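Local coordinates for protein pngf-ii (Elizabethkingia meningoseptica, PDB 4R4X) that removes N-linked glycans from glycoproteins as a peptide:N-glycosidase, probably by hydrolysing the amide bond to the innermost sugar, at residues Ser261-Thr264 with Gly265-Gly269; Asn387-Met391 with Ala392-Tyr396; Asn241-Ala244 with Tyr245-Gly249; Leu483-Ser486 with Asn487-Pro490. One frame throughout, in Å; residues are numbered along the deposited sequence.

The four contacts are local turns and caps in the PNGase F-like part of the chain. Contacts 1 and 2 touch, with centres about 12 Å apart. Tyr262 OH lies 2.5 Å from Gln394 OE1, a probable hydrogen bond that ties helix 262-268 to the loop 387-396. Contacts 3 and 4 also touch, joining the parts of the chain related to the N- and C-terminal halves of PNGase F: Asp246 OD2 packs 3.5 Å from Trp488 CZ3. The two pairs are separate, since contacts 2 and 3 come no nearer than about 6 Å between nearest atoms. Contacts 1 and 4 lie farthest apart, about 31 Å between centres. No residue of the four contacts binds zinc, which is held by Glu52 with Asp159 and by His542 with His545 of the C-terminal histidine run, probably a tag.

Contact 1 of 4, residues Ser261-Thr264 with Gly265-Gly269; sequences SYYT and GLTQG
Tyr263 and Thr267 meet one turn apart on the short helix 262-268, which a capping box of Ser261 and Thr264 starts. In the box, Ser261 N donates to Thr264 OG1 at 3.1 Å and almost straight (176°). A second capping bond, Tyr263 N to Ser261 OG, is weak. The methyl CG2 of Thr267 lies over one face of the Tyr263 ring, 3.5 Å from its centroid, as a CH-pi contact. The ring is reached because Tyr263 CG swings away from its own backbone N (chi1 -169°). Its hydroxyl binds Gln209. Thr267 N donates to Tyr263 O at 2.8 Å. The Thr267 hydroxyl lies 2.9 Å from that same Tyr263 O, but Gln268 OE1 is also within its reach, and where its proton goes is not settled. Leu266 CD1 reaches the edge of the Tyr263 ring and comes 4.2 Å from Tyr262 CD2. Gly269, with positive phi, leaves the helix while its N still bonds to Gly265 O at 2.8 Å. The box thus gives polar partners to the start of the helix, while Thr267, one turn on from Tyr263, sets its methyl over one ring face and its backbone N on the tyrosine carbonyl.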
ATOM      1  N   SER A 261     -10.261 -24.892   9.108  1.00 14.80           N
ATOM      2  CA  SER A 261      -9.333 -23.830   8.746  1.00 14.48           C
ATOM      3  C   SER A 261      -8.352 -23.618   9.886  1.00 14.30           C
ATOM      4  O   SER A 261      -8.492 -24.169  10.969  1.00 14.79           O
ATOM      5  CB  SER A 261     -10.068 -22.501   8.512  1.00 14.01           C
ATOM      6  OG  SER A 261     -10.451 -21.931   9.750  1.00 14.34           O
ATOM      7  N   TYR A 262      -7.383 -22.747   9.662  1.00 14.06           N
ATOM      8  CA  TYR A 262      -6.461 -22.418  10.726  1.00 14.07           C
ATOM      9  C   TYR A 262      -7.190 -21.798  11.917  1.00 13.66           C
ATOM     10  O   TYR A 262      -6.719 -21.920  13.057  1.00 13.36           O
ATOM     11  CB  TYR A 262      -5.392 -21.484  10.185  1.00 14.30           C
ATOM     12  CG  TYR A 262      -4.093 -21.458  10.946  1.00 14.00           C
ATOM     13  CD1 TYR A 262      -3.234 -22.541  10.945  1.00 14.36           C
ATOM     14  CD2 TYR A 262      -3.689 -20.315  11.588  1.00 14.34           C
ATOM     15  CE1 TYR A 262      -2.011 -22.488  11.614  1.00 13.82           C
ATOM     16  CE2 TYR A 262      -2.486 -20.242  12.262  1.00 14.53           C
ATOM     17  CZ  TYR A 262      -1.636 -21.326  12.259  1.00 14.28           C
ATOM     18  OH  TYR A 262      -0.426 -21.236  12.909  1.00 14.46           O
ATOM     19  N   TYR A 263      -8.335 -21.151  11.664  1.00 14.47           N
ATOM     20  CA  TYR A 263      -9.188 -20.583  12.732  1.00 15.62           C
ATOM     21  C   TYR A 263      -9.742 -21.647  13.686  1.00 15.52           C
ATOM     22  O   TYR A 263      -9.880 -21.405  14.883  1.00 15.45           O
ATOM     23  CB  TYR A 263     -10.340 -19.755  12.133  1.00 16.69           C
ATOM     24  CG  TYR A 263     -11.136 -18.907  13.113  1.00 17.90           C
ATOM     25  CD1 TYR A 263     -10.519 -17.909  13.857  1.00 19.23           C
ATOM     26  CD2 TYR A 263     -12.523 -19.066  13.250  1.00 19.48           C
ATOM     27  CE1 TYR A 263     -11.241 -17.115  14.734  1.00 19.82           C
ATOM     28  CE2 TYR A 263     -13.259 -18.244  14.099  1.00 20.18           C
ATOM     29  CZ  TYR A 263     -12.612 -17.280  14.836  1.00 19.81           C
ATOM     30  OH  TYR A 263     -13.290 -16.463  15.710  1.00 19.81           O
ATOM     31  N   THR A 264     -10.028 -22.822  13.167  1.00 15.97           N
ATOM     32  CA  THR A 264     -10.402 -23.959  14.019  1.00 16.58           C
ATOM     33  C   THR A 264      -9.281 -24.266  15.022  1.00 16.69           C
ATOM     34  O   THR A 264      -9.536 -24.449  16.208  1.00 16.93           O
ATOM     35  CB  THR A 264     -10.668 -25.219  13.185  1.00 17.07           C
ATOM     36  OG1 THR A 264     -11.326 -24.846  11.966  1.00 16.96           O
ATOM     37  CG2 THR A 264     -11.538 -26.193  13.976  1.00 17.56           C
ATOM     38  N   GLY A 265      -8.040 -24.290  14.536  1.00 16.56           N
ATOM     39  CA  GLY A 265      -6.881 -24.438  15.399  1.00 16.64           C
ATOM     40  C   GLY A 265      -6.762 -23.329  16.431  1.00 16.11           C
ATOM     41  O   GLY A 265      -6.525 -23.590  17.612  1.00 16.42           O
ATOM     42  N   LEU A 266      -6.918 -22.087  16.003  1.00 15.94           N
ATOM     43  CA  LEU A 266      -6.799 -20.966  16.930  1.00 15.52           C
ATOM     44  C   LEU A 266      -7.895 -20.972  17.999  1.00 15.56           C
ATOM     45  O   LEU A 266      -7.617 -20.689  19.169  1.00 14.79           O
ATOM     46  CB  LEU A 266      -6.816 -19.641  16.182  1.00 15.37           C
ATOM     47  CG  LEU A 266      -5.657 -19.318  15.231  1.00 15.19           C
ATOM     48  CD1 LEU A 266      -6.056 -18.159  14.352  1.00 15.61           C
ATOM     49  CD2 LEU A 266      -4.394 -18.953  15.996  1.00 15.91           C
ATOM     50  N   THR A 267      -9.132 -21.280  17.620  1.00 15.59           N
ATOM     51  CA  THR A 267     -10.240 -21.156  18.572  1.00 17.68           C
ATOM     52  C   THR A 267     -10.404 -22.383  19.463  1.00 18.14           C
ATOM     53  O   THR A 267     -10.757 -22.254  20.651  1.00 18.50           O
ATOM     54  CB  THR A 267     -11.586 -20.892  17.870  1.00 18.10           C
ATOM     55  OG1 THR A 267     -11.835 -21.937  16.951  1.00 19.06           O
ATOM     56  CG2 THR A 267     -11.580 -19.573  17.146  1.00 19.34           C
ATOM     57  N   GLN A 268     -10.185 -23.564  18.891  1.00 19.33           N
ATOM     58  CA  GLN A 268     -10.343 -24.835  19.621  1.00 20.36           C
ATOM     59  C   GLN A 268      -9.037 -25.352  20.202  1.00 18.94           C
ATOM     60  O   GLN A 268      -9.034 -26.025  21.235  1.00 17.43           O
ATOM     61  CB  GLN A 268     -10.889 -25.944  18.713  1.00 22.25           C
ATOM     62  CG  GLN A 268     -12.213 -25.636  18.054  1.00 25.34           C
ATOM     63  CD  GLN A 268     -13.202 -25.014  19.009  1.00 28.19           C
ATOM     64  OE1 GLN A 268     -13.653 -23.886  18.790  1.00 33.90           O
ATOM     65  NE2 GLN A 268     -13.519 -25.728  20.100  1.00 27.65           N
ATOM     66  N   GLY A 269      -7.932 -25.054  19.535  1.00 17.51           N
ATOM     67  CA  GLY A 269      -6.673 -25.652  19.910  1.00 17.45           C
ATOM     68  C   GLY A 269      -5.999 -26.397  18.786  1.00 16.89           C
ATOM     69  O   GLY A 269      -6.621 -26.880  17.827  1.00 16.65           O
TER

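Contact 2 of 4, residues Asn387-Met391 with Ala392-Tyr396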
ATOM      1  N   ASN A 387       4.995 -21.541  11.742  1.00 13.97           N
ATOM      2  CA  ASN A 387       4.197 -21.809  12.939  1.00 14.63           C
ATOM      3  C   ASN A 387       3.817 -20.529  13.694  1.00 15.21           C
ATOM      4  O   ASN A 387       4.404 -20.136  14.733  1.00 14.89           O
ATOM      5  CB  ASN A 387       4.812 -22.897  13.815  1.00 15.39           C
ATOM      6  CG  ASN A 387       6.177 -22.534  14.348  1.00 16.30           C
ATOM      7  OD1 ASN A 387       6.971 -21.866  13.672  1.00 16.61           O
ATOM      8  ND2 ASN A 387       6.457 -22.970  15.571  1.00 15.96           N
ATOM      9  N   VAL A 388       2.811 -19.876  13.126  1.00 15.29           N
ATOM     10  CA  VAL A 388       2.206 -18.703  13.713  1.00 15.09           C
ATOM     11  C   VAL A 388       1.673 -19.059  15.084  1.00 14.79           C
ATOM     12  O   VAL A 388       1.645 -18.197  15.968  1.00 14.75           O
ATOM     13  CB  VAL A 388       1.120 -18.136  12.783  1.00 15.19           C
ATOM     14  CG1 VAL A 388       0.027 -17.376  13.528  1.00 15.64           C
ATOM     15  CG2 VAL A 388       1.775 -17.251  11.717  1.00 15.45           C
HETATM   16  N   MSE A 389       1.283 -20.327  15.262  1.00 14.88           N
HETATM   17  CA  MSE A 389       0.836 -20.821  16.570  1.00 16.35           C
HETATM   18  C   MSE A 389       1.979 -21.355  17.432  1.00 16.75           C
HETATM   19  O   MSE A 389       1.779 -22.243  18.268  1.00 16.28           O
HETATM   20  CB  MSE A 389      -0.280 -21.862  16.330  1.00 17.35           C
HETATM   21  CG  MSE A 389      -1.594 -21.149  16.059  1.00 19.73           C
HETATM   22 SE   MSE A 389      -2.977 -22.515  15.672  1.00 25.97          SE
HETATM   23  CE  MSE A 389      -3.282 -23.054  17.531  1.00 23.52           C
ATOM     24  N   GLU A 390       3.168 -20.797  17.239  1.00 17.65           N
ATOM     25  CA  GLU A 390       4.352 -21.130  18.051  1.00 18.74           C
ATOM     26  C   GLU A 390       4.076 -21.099  19.560  1.00 18.69           C
ATOM     27  O   GLU A 390       4.562 -21.960  20.299  1.00 16.68           O
ATOM     28  CB  GLU A 390       5.459 -20.139  17.726  1.00 21.15           C
ATOM     29  CG  GLU A 390       6.761 -20.313  18.497  1.00 23.45           C
ATOM     30  CD  GLU A 390       7.742 -19.159  18.243  1.00 26.30           C
ATOM     31  OE1 GLU A 390       8.811 -19.135  18.880  1.00 25.86           O
ATOM     32  OE2 GLU A 390       7.442 -18.276  17.409  1.00 27.35           O
HETATM   33  N   MSE A 391       3.335 -20.117  20.014  1.00 18.42           N
HETATM   34  CA  MSE A 391       3.029 -19.972  21.459  1.00 21.44           C
HETATM   35  C   MSE A 391       1.621 -20.506  21.726  1.00 20.06           C
HETATM   36  O   MSE A 391       0.927 -20.057  22.634  1.00 20.25           O
HETATM   37  CB  MSE A 391       3.220 -18.500  21.849  1.00 23.24           C
HETATM   38  CG  MSE A 391       4.702 -18.110  21.923  1.00 27.47           C
HETATM   39 SE   MSE A 391       5.324 -17.352  20.183  1.00 39.04          SE
HETATM   40  CE  MSE A 391       7.192 -17.027  20.770  1.00 32.23           C
ATOM     41  N   ALA A 392       1.173 -21.435  20.891  1.00 19.17           N
ATOM     42  CA  ALA A 392      -0.099 -22.111  21.092  1.00 18.99           C
ATOM     43  C   ALA A 392      -0.026 -23.571  20.685  1.00 19.04           C
ATOM     44  O   ALA A 392      -1.031 -24.127  20.247  1.00 19.15           O
ATOM     45  CB  ALA A 392      -1.196 -21.404  20.316  1.00 19.63           C
ATOM     46  N   GLY A 393       1.167 -24.167  20.792  1.00 17.70           N
ATOM     47  CA  GLY A 393       1.367 -25.598  20.603  1.00 18.58           C
ATOM     48  C   GLY A 393       1.726 -26.099  19.201  1.00 18.86           C
ATOM     49  O   GLY A 393       1.818 -27.301  18.987  1.00 18.26           O
ATOM     50  N   GLN A 394       1.936 -25.202  18.239  1.00 17.51           N
ATOM     51  CA  GLN A 394       2.287 -25.655  16.874  1.00 17.60           C
ATOM     52  C   GLN A 394       3.802 -25.813  16.756  1.00 18.23           C
ATOM     53  O   GLN A 394       4.546 -24.867  17.027  1.00 16.87           O
ATOM     54  CB  GLN A 394       1.779 -24.673  15.816  1.00 17.17           C
ATOM     55  CG  GLN A 394       1.934 -25.180  14.386  1.00 16.91           C
ATOM     56  CD  GLN A 394       1.446 -24.199  13.322  1.00 16.27           C
ATOM     57  OE1 GLN A 394       1.169 -23.021  13.584  1.00 16.03           O
ATOM     58  NE2 GLN A 394       1.314 -24.699  12.109  1.00 16.30           N
ATOM     59  N   ASP A 395       4.251 -27.002  16.341  1.00 17.76           N
ATOM     60  CA  ASP A 395       5.678 -27.302  16.254  1.00 17.42           C
ATOM     61  C   ASP A 395       6.392 -26.481  15.190  1.00 16.67           C
ATOM     62  O   ASP A 395       5.786 -26.066  14.208  1.00 16.44           O
ATOM     63  CB  ASP A 395       5.877 -28.799  15.983  1.00 19.75           C
ATOM     64  CG  ASP A 395       5.680 -29.617  17.228  1.00 21.80           C
ATOM     65  OD1 ASP A 395       6.434 -29.358  18.194  1.00 22.76           O
ATOM     66  OD2 ASP A 395       4.773 -30.465  17.260  1.00 22.84           O
ATOM     67  N   TYR A 396       7.676 -26.237  15.416  1.00 15.70           N
ATOM     68  CA  TYR A 396       8.519 -25.582  14.418  1.00 17.32           C
ATOM     69  C   TYR A 396       8.688 -26.477  13.217  1.00 15.95           C
ATOM     70  O   TYR A 396       8.645 -27.687  13.360  1.00 14.61           O
ATOM     71  CB  TYR A 396       9.889 -25.270  14.985  1.00 18.78           C
ATOM     72  CG  TYR A 396       9.861 -24.199  16.015  1.00 20.36           C
ATOM     73  CD1 TYR A 396       9.656 -24.513  17.355  1.00 23.12           C
ATOM     74  CD2 TYR A 396      10.031 -22.868  15.664  1.00 22.70           C
ATOM     75  CE1 TYR A 396       9.635 -23.536  18.315  1.00 24.70           C
ATOM     76  CE2 TYR A 396      10.023 -21.881  16.624  1.00 23.80           C
ATOM     77  CZ  TYR A 396       9.820 -22.227  17.943  1.00 25.29           C
ATOM     78  OH  TYR A 396       9.791 -21.261  18.900  1.00 28.86           O
TER
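Asn387 and Gln394 face each other across an irregular loop that opens with a type I turn. Asn387 ND2 donates to Gln394 O at 3.1 Å and nearly straight (171°). The acceptor lies in the Asn387 amide plane, while the donor stands above the carbonyl plane of Gln394. The same ND2 also sits over one face of the Tyr396 ring. Asn387 CG takes the position between its backbone N and carbonyl carbon (chi1 62°), which turns the amide onto Gln394 and Tyr396. Gln394 answers with its side chain, extended so that OE1 accepts from Met389 N at 3.2 Å in its carbonyl plane. OE1 has a second partner in Tyr262 OH. Gln285 takes up two more donors: its O accepts a weak bond from Gln394 NE2, and its OE1 a bond from Asp395 N. Met389 O is gripped twice, by Ala392 N at 2.8 Å and by Gln394 N at 3.0 Å, from opposite faces of its plane. Glu390 N closes the turn on Asn387 O at 2.9 Å. Glu390 OE1 also approaches Tyr396 OH, but the modelled separation is too short to be trusted in detail. Met389, a selenomethionine, brings CE to 3.9 Å from Ala392 CB. In the chain the loop links strand 378-384 to strand 406-412. Val388 packs on strands 248-253 and 343-350, and Met389 meets Leu266 of helix 262-268.

Contact 3 of 4, residues Asn241-Ala244 with Tyr245-Gly249; sequences NGDA and YDRTG
Asp243 and Arg247 form a side-on salt bridge, the tight part of this contact. Arg247 NE donates to Asp243 OD2 at 2.7 Å and almost straight (172°). It uses the syn lone pair of OD2, and OD2 lies in the guanidinium plane. The second arm is looser: Arg247 NH2 reaches Asp243 OD1 at 3.0 Å, bent to 136° and tilted from the carboxylate plane. The two flat groups are turned 44° against each other, which suits one arm better than the other. Two successive bends of the arginine, at chi1 and chi2, fold its chain back onto the aspartate. OD2 is also bound by His358. Tyr245 N donates to Asp243 OD1 at 3.2 Å, from the face opposite to Arg247 NH2. The Tyr245 ring turns its CD2 edge to the same oxygen, with CD2 3.5 Å from Asp243 OD1. The bond from Tyr245 N closes an Asx turn. The turn belongs to the loop that leads from strand 231-240, in a four-stranded antiparallel sheet, to strand 248-253, in a separate nine-stranded one. The loop thus carries the chain from one sheet to the other. Away from the carboxylate the contact thins out. Tyr245 is exposed, and Ala244 CB stands 4.3 Å from Tyr245 CD2. On the backbone side, a water lies within hydrogen-bonding distance of Asp243 O (2.8 Å) and Tyr245 O (2.6 Å), with other acceptors competing for its protons. Asp243 O also bonds to Ser240 OG, and Thr304 meets the backbone of Arg247.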
ATOM      1  N   ASN A 241       7.907  -2.211  22.020  1.00 15.28           N
ATOM      2  CA  ASN A 241       7.469  -1.704  23.318  1.00 17.09           C
ATOM      3  C   ASN A 241       8.186  -2.411  24.457  1.00 16.76           C
ATOM      4  O   ASN A 241       7.640  -2.525  25.565  1.00 16.41           O
ATOM      5  CB  ASN A 241       5.955  -1.926  23.510  1.00 19.42           C
ATOM      6  CG  ASN A 241       5.103  -0.891  22.806  1.00 21.39           C
ATOM      7  OD1 ASN A 241       5.586   0.011  22.122  1.00 24.70           O
ATOM      8  ND2 ASN A 241       3.810  -1.019  22.978  1.00 25.55           N
ATOM      9  N   GLY A 242       9.380  -2.933  24.195  1.00 15.35           N
ATOM     10  CA  GLY A 242      10.118  -3.650  25.213  1.00 15.08           C
ATOM     11  C   GLY A 242      10.956  -4.793  24.703  1.00 14.78           C
ATOM     12  O   GLY A 242      12.026  -5.052  25.236  1.00 14.41           O
ATOM     13  N   ASP A 243      10.479  -5.492  23.677  1.00 14.37           N
ATOM     14  CA  ASP A 243      11.191  -6.647  23.154  1.00 14.47           C
ATOM     15  C   ASP A 243      12.450  -6.166  22.423  1.00 14.30           C
ATOM     16  O   ASP A 243      12.369  -5.273  21.597  1.00 14.66           O
ATOM     17  CB  ASP A 243      10.260  -7.423  22.210  1.00 15.48           C
ATOM     18  CG  ASP A 243      10.857  -8.736  21.704  1.00 16.04           C
ATOM     19  OD1 ASP A 243      11.929  -9.157  22.176  1.00 18.67           O
ATOM     20  OD2 ASP A 243      10.232  -9.360  20.807  1.00 16.14           O
ATOM     21  N   ALA A 244      13.596  -6.763  22.718  1.00 14.73           N
ATOM     22  CA  ALA A 244      14.865  -6.384  22.101  1.00 15.11           C
ATOM     23  C   ALA A 244      15.183  -7.125  20.792  1.00 16.38           C
ATOM     24  O   ALA A 244      16.104  -6.734  20.084  1.00 15.78           O
ATOM     25  CB  ALA A 244      16.002  -6.619  23.082  1.00 15.54           C
ATOM     26  N   TYR A 245      14.445  -8.188  20.485  1.00 16.92           N
ATOM     27  CA  TYR A 245      14.888  -9.159  19.485  1.00 17.86           C
ATOM     28  C   TYR A 245      14.282  -9.029  18.099  1.00 16.43           C
ATOM     29  O   TYR A 245      13.290  -8.334  17.896  1.00 14.88           O
ATOM     30  CB  TYR A 245      14.691 -10.576  20.033  1.00 19.79           C
ATOM     31  CG  TYR A 245      15.550 -10.843  21.241  1.00 22.34           C
ATOM     32  CD1 TYR A 245      16.886 -11.180  21.101  1.00 26.06           C
ATOM     33  CD2 TYR A 245      15.032 -10.735  22.527  1.00 25.33           C
ATOM     34  CE1 TYR A 245      17.689 -11.421  22.207  1.00 28.51           C
ATOM     35  CE2 TYR A 245      15.822 -10.971  23.645  1.00 29.19           C
ATOM     36  CZ  TYR A 245      17.150 -11.311  23.477  1.00 29.53           C
ATOM     37  OH  TYR A 245      17.932 -11.555  24.574  1.00 34.42           O
ATOM     38  N   ASP A 246      14.935  -9.702  17.147  1.00 15.96           N
ATOM     39  CA  ASP A 246      14.535  -9.716  15.737  1.00 15.74           C
ATOM     40  C   ASP A 246      13.559 -10.879  15.480  1.00 15.71           C
ATOM     41  O   ASP A 246      13.961 -12.037  15.246  1.00 16.10           O
ATOM     42  CB  ASP A 246      15.744  -9.775  14.789  1.00 15.03           C
ATOM     43  CG  ASP A 246      16.654 -10.984  15.016  1.00 15.75           C
ATOM     44  OD1 ASP A 246      16.776 -11.466  16.163  1.00 15.75           O
ATOM     45  OD2 ASP A 246      17.275 -11.456  14.015  1.00 16.32           O
ATOM     46  N   ARG A 247      12.274 -10.554  15.509  1.00 14.25           N
ATOM     47  CA  ARG A 247      11.239 -11.579  15.586  1.00 13.98           C
ATOM     48  C   ARG A 247      10.622 -11.878  14.230  1.00 13.97           C
ATOM     49  O   ARG A 247      10.556 -11.019  13.367  1.00 12.75           O
ATOM     50  CB  ARG A 247      10.110 -11.143  16.525  1.00 14.07           C
ATOM     51  CG  ARG A 247      10.559 -10.800  17.924  1.00 15.01           C
ATOM     52  CD  ARG A 247      11.288 -11.942  18.637  1.00 15.86           C
ATOM     53  NE  ARG A 247      11.326 -11.678  20.079  1.00 16.57           N
ATOM     54  CZ  ARG A 247      11.782 -12.534  20.989  1.00 18.61           C
ATOM     55  NH1 ARG A 247      12.247 -13.720  20.628  1.00 18.77           N
ATOM     56  NH2 ARG A 247      11.766 -12.197  22.276  1.00 20.53           N
ATOM     57  N   THR A 248      10.186 -13.116  14.074  1.00 13.39           N
ATOM     58  CA  THR A 248       9.446 -13.523  12.915  1.00 14.06           C
ATOM     59  C   THR A 248       8.050 -12.953  13.042  1.00 13.79           C
ATOM     60  O   THR A 248       7.425 -13.044  14.122  1.00 12.86           O
ATOM     61  CB  THR A 248       9.378 -15.057  12.845  1.00 14.35           C
ATOM     62  OG1 THR A 248      10.716 -15.587  12.822  1.00 14.98           O
ATOM     63  CG2 THR A 248       8.629 -15.496  11.604  1.00 15.32           C
ATOM     64  N   GLY A 249       7.619 -12.325  11.960  1.00 13.58           N
ATOM     65  CA  GLY A 249       6.296 -11.763  11.803  1.00 14.35           C
ATOM     66  C   GLY A 249       5.573 -12.225  10.533  1.00 14.46           C
ATOM     67  O   GLY A 249       6.183 -12.596   9.513  1.00 13.38           O
TER
HETATM   68  O   HOH W   1      12.459  -6.024  18.891  1.00 12.65           O

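Contact 4 of 4, residues Leu483-Ser486 with Asn487-Pro490; sequences LSRS and NWCP
Arg485 and Trp488 cross obliquely in a buried loop, with the arginine chain laid over the indole. The second segment begins at Asn487, whose N donates to Arg485 O at 2.8 Å. The donor stands above the carbonyl plane, and the bond closes a tight bend around Ser486. Asn487 ND2 binds Thr425 O. Trp488 comes next. Its CG stands between the backbone N and the carbonyl carbon (chi1 56°), which brings one ring face up to Arg485. Arg485 CD sits 3.9 Å from the centroid of the six-membered ring and only 4° off the normal, a CH-pi contact. The guanidinium is farther off, with CZ 5.2 Å from that Trp488 centroid, at most a weak cation-pi attraction. Ser486 O lies 3.3 Å from Trp488 CD1 at the ring edge, and Trp488 NE1 binds Gly427 O. Trp488 O is buried without a hydrogen-bond partner, 3.2 Å from Arg485 CB. Cys489 follows and is joined by a disulfide to Cys461. Pro490 ends the segment, with CD over one face of the guanidinium, 3.6 Å from Arg485 NH1. Arg485 NE forms a salt bridge with Glu436, and NH1 also donates to Ser480 O. The bend at Ser486 is an inverse gamma turn, and it leads into the disulfide-linked part of the loop before strand 493-504.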
ATOM      1  N   LEU A 483      24.459  -9.229   9.218  1.00 10.89           N
ATOM      2  CA  LEU A 483      24.908 -10.495   8.703  1.00 11.23           C
ATOM      3  C   LEU A 483      23.989 -11.047   7.605  1.00 11.49           C
ATOM      4  O   LEU A 483      22.762 -10.901   7.669  1.00 11.42           O
ATOM      5  CB  LEU A 483      25.028 -11.511   9.824  1.00 11.89           C
ATOM      6  CG  LEU A 483      25.921 -11.131  11.007  1.00 12.08           C
ATOM      7  CD1 LEU A 483      25.758 -12.194  12.048  1.00 12.84           C
ATOM      8  CD2 LEU A 483      27.368 -11.018  10.556  1.00 12.90           C
ATOM      9  N   SER A 484      24.607 -11.649   6.602  1.00 11.45           N
ATOM     10  CA  SER A 484      23.903 -12.290   5.498  1.00 11.60           C
ATOM     11  C   SER A 484      23.139 -13.526   6.009  1.00 11.38           C
ATOM     12  O   SER A 484      23.624 -14.260   6.882  1.00 11.72           O
ATOM     13  CB  SER A 484      24.901 -12.655   4.374  1.00 12.13           C
ATOM     14  OG  SER A 484      25.440 -11.486   3.765  1.00 12.44           O
ATOM     15  N   ARG A 485      21.926 -13.738   5.488  1.00 11.15           N
ATOM     16  CA  ARG A 485      21.011 -14.725   6.027  1.00 10.66           C
ATOM     17  C   ARG A 485      20.230 -15.419   4.933  1.00 10.91           C
ATOM     18  O   ARG A 485      20.179 -14.937   3.801  1.00 10.76           O
ATOM     19  CB  ARG A 485      20.019 -14.034   6.947  1.00 10.90           C
ATOM     20  CG  ARG A 485      20.579 -13.662   8.304  1.00 10.98           C
ATOM     21  CD  ARG A 485      19.552 -12.814   9.039  1.00 10.68           C
ATOM     22  NE  ARG A 485      19.905 -12.609  10.426  1.00 10.92           N
ATOM     23  CZ  ARG A 485      20.645 -11.608  10.911  1.00 10.99           C
ATOM     24  NH1 ARG A 485      21.178 -10.688  10.131  1.00 11.26           N
ATOM     25  NH2 ARG A 485      20.864 -11.552  12.212  1.00 11.47           N
ATOM     26  N   SER A 486      19.587 -16.531   5.301  1.00 11.12           N
ATOM     27  CA  SER A 486      18.749 -17.315   4.390  1.00 11.21           C
ATOM     28  C   SER A 486      17.402 -16.653   4.136  1.00 10.91           C
ATOM     29  O   SER A 486      16.347 -17.104   4.614  1.00 10.37           O
ATOM     30  CB  SER A 486      18.561 -18.729   4.929  1.00 11.50           C
ATOM     31  OG  SER A 486      19.779 -19.464   4.846  1.00 11.84           O
ATOM     32  N   ASN A 487      17.475 -15.570   3.383  1.00 11.06           N
ATOM     33  CA  ASN A 487      16.346 -14.907   2.739  1.00 11.74           C
ATOM     34  C   ASN A 487      15.583 -13.940   3.621  1.00 11.81           C
ATOM     35  O   ASN A 487      14.434 -13.588   3.321  1.00 12.23           O
ATOM     36  CB  ASN A 487      15.382 -15.889   2.071  1.00 11.77           C
ATOM     37  CG  ASN A 487      14.783 -15.336   0.788  1.00 11.93           C
ATOM     38  OD1 ASN A 487      15.417 -14.550   0.089  1.00 12.68           O
ATOM     39  ND2 ASN A 487      13.568 -15.760   0.460  1.00 11.65           N
ATOM     40  N   TRP A 488      16.240 -13.443   4.661  1.00 11.82           N
ATOM     41  CA  TRP A 488      15.654 -12.350   5.423  1.00 11.52           C
ATOM     42  C   TRP A 488      16.668 -11.450   6.061  1.00 11.80           C
ATOM     43  O   TRP A 488      17.786 -11.856   6.262  1.00 11.67           O
ATOM     44  CB  TRP A 488      14.734 -12.889   6.487  1.00 11.70           C
ATOM     45  CG  TRP A 488      15.306 -13.882   7.468  1.00 11.77           C
ATOM     46  CD1 TRP A 488      15.561 -15.207   7.255  1.00 11.45           C
ATOM     47  CD2 TRP A 488      15.575 -13.644   8.861  1.00 12.10           C
ATOM     48  NE1 TRP A 488      15.989 -15.800   8.415  1.00 11.83           N
ATOM     49  CE2 TRP A 488      16.019 -14.858   9.413  1.00 11.78           C
ATOM     50  CE3 TRP A 488      15.519 -12.512   9.674  1.00 12.55           C
ATOM     51  CZ2 TRP A 488      16.372 -14.979  10.743  1.00 12.33           C
ATOM     52  CZ3 TRP A 488      15.881 -12.638  11.016  1.00 12.37           C
ATOM     53  CH2 TRP A 488      16.285 -13.859  11.533  1.00 12.35           C
ATOM     54  N   CYS A 489      16.262 -10.217   6.358  1.00 11.83           N
ATOM     55  CA  CYS A 489      17.103  -9.278   7.120  1.00 12.19           C
ATOM     56  C   CYS A 489      16.223  -8.654   8.192  1.00 12.54           C
ATOM     57  O   CYS A 489      15.123  -8.185   7.878  1.00 12.66           O
ATOM     58  CB  CYS A 489      17.628  -8.127   6.244  1.00 11.79           C
ATOM     59  SG  CYS A 489      18.777  -8.526   4.905  1.00 12.34           S
ATOM     60  N   PRO A 490      16.720  -8.563   9.431  1.00 13.00           N
ATOM     61  CA  PRO A 490      15.904  -7.883  10.448  1.00 12.65           C
ATOM     62  C   PRO A 490      15.503  -6.455  10.029  1.00 12.59           C
ATOM     63  O   PRO A 490      16.366  -5.633   9.696  1.00 12.11           O
ATOM     64  CB  PRO A 490      16.820  -7.869  11.665  1.00 13.36           C
ATOM     65  CG  PRO A 490      17.715  -9.046  11.486  1.00 13.27           C
ATOM     66  CD  PRO A 490      17.945  -9.147  10.002  1.00 13.44           C
TER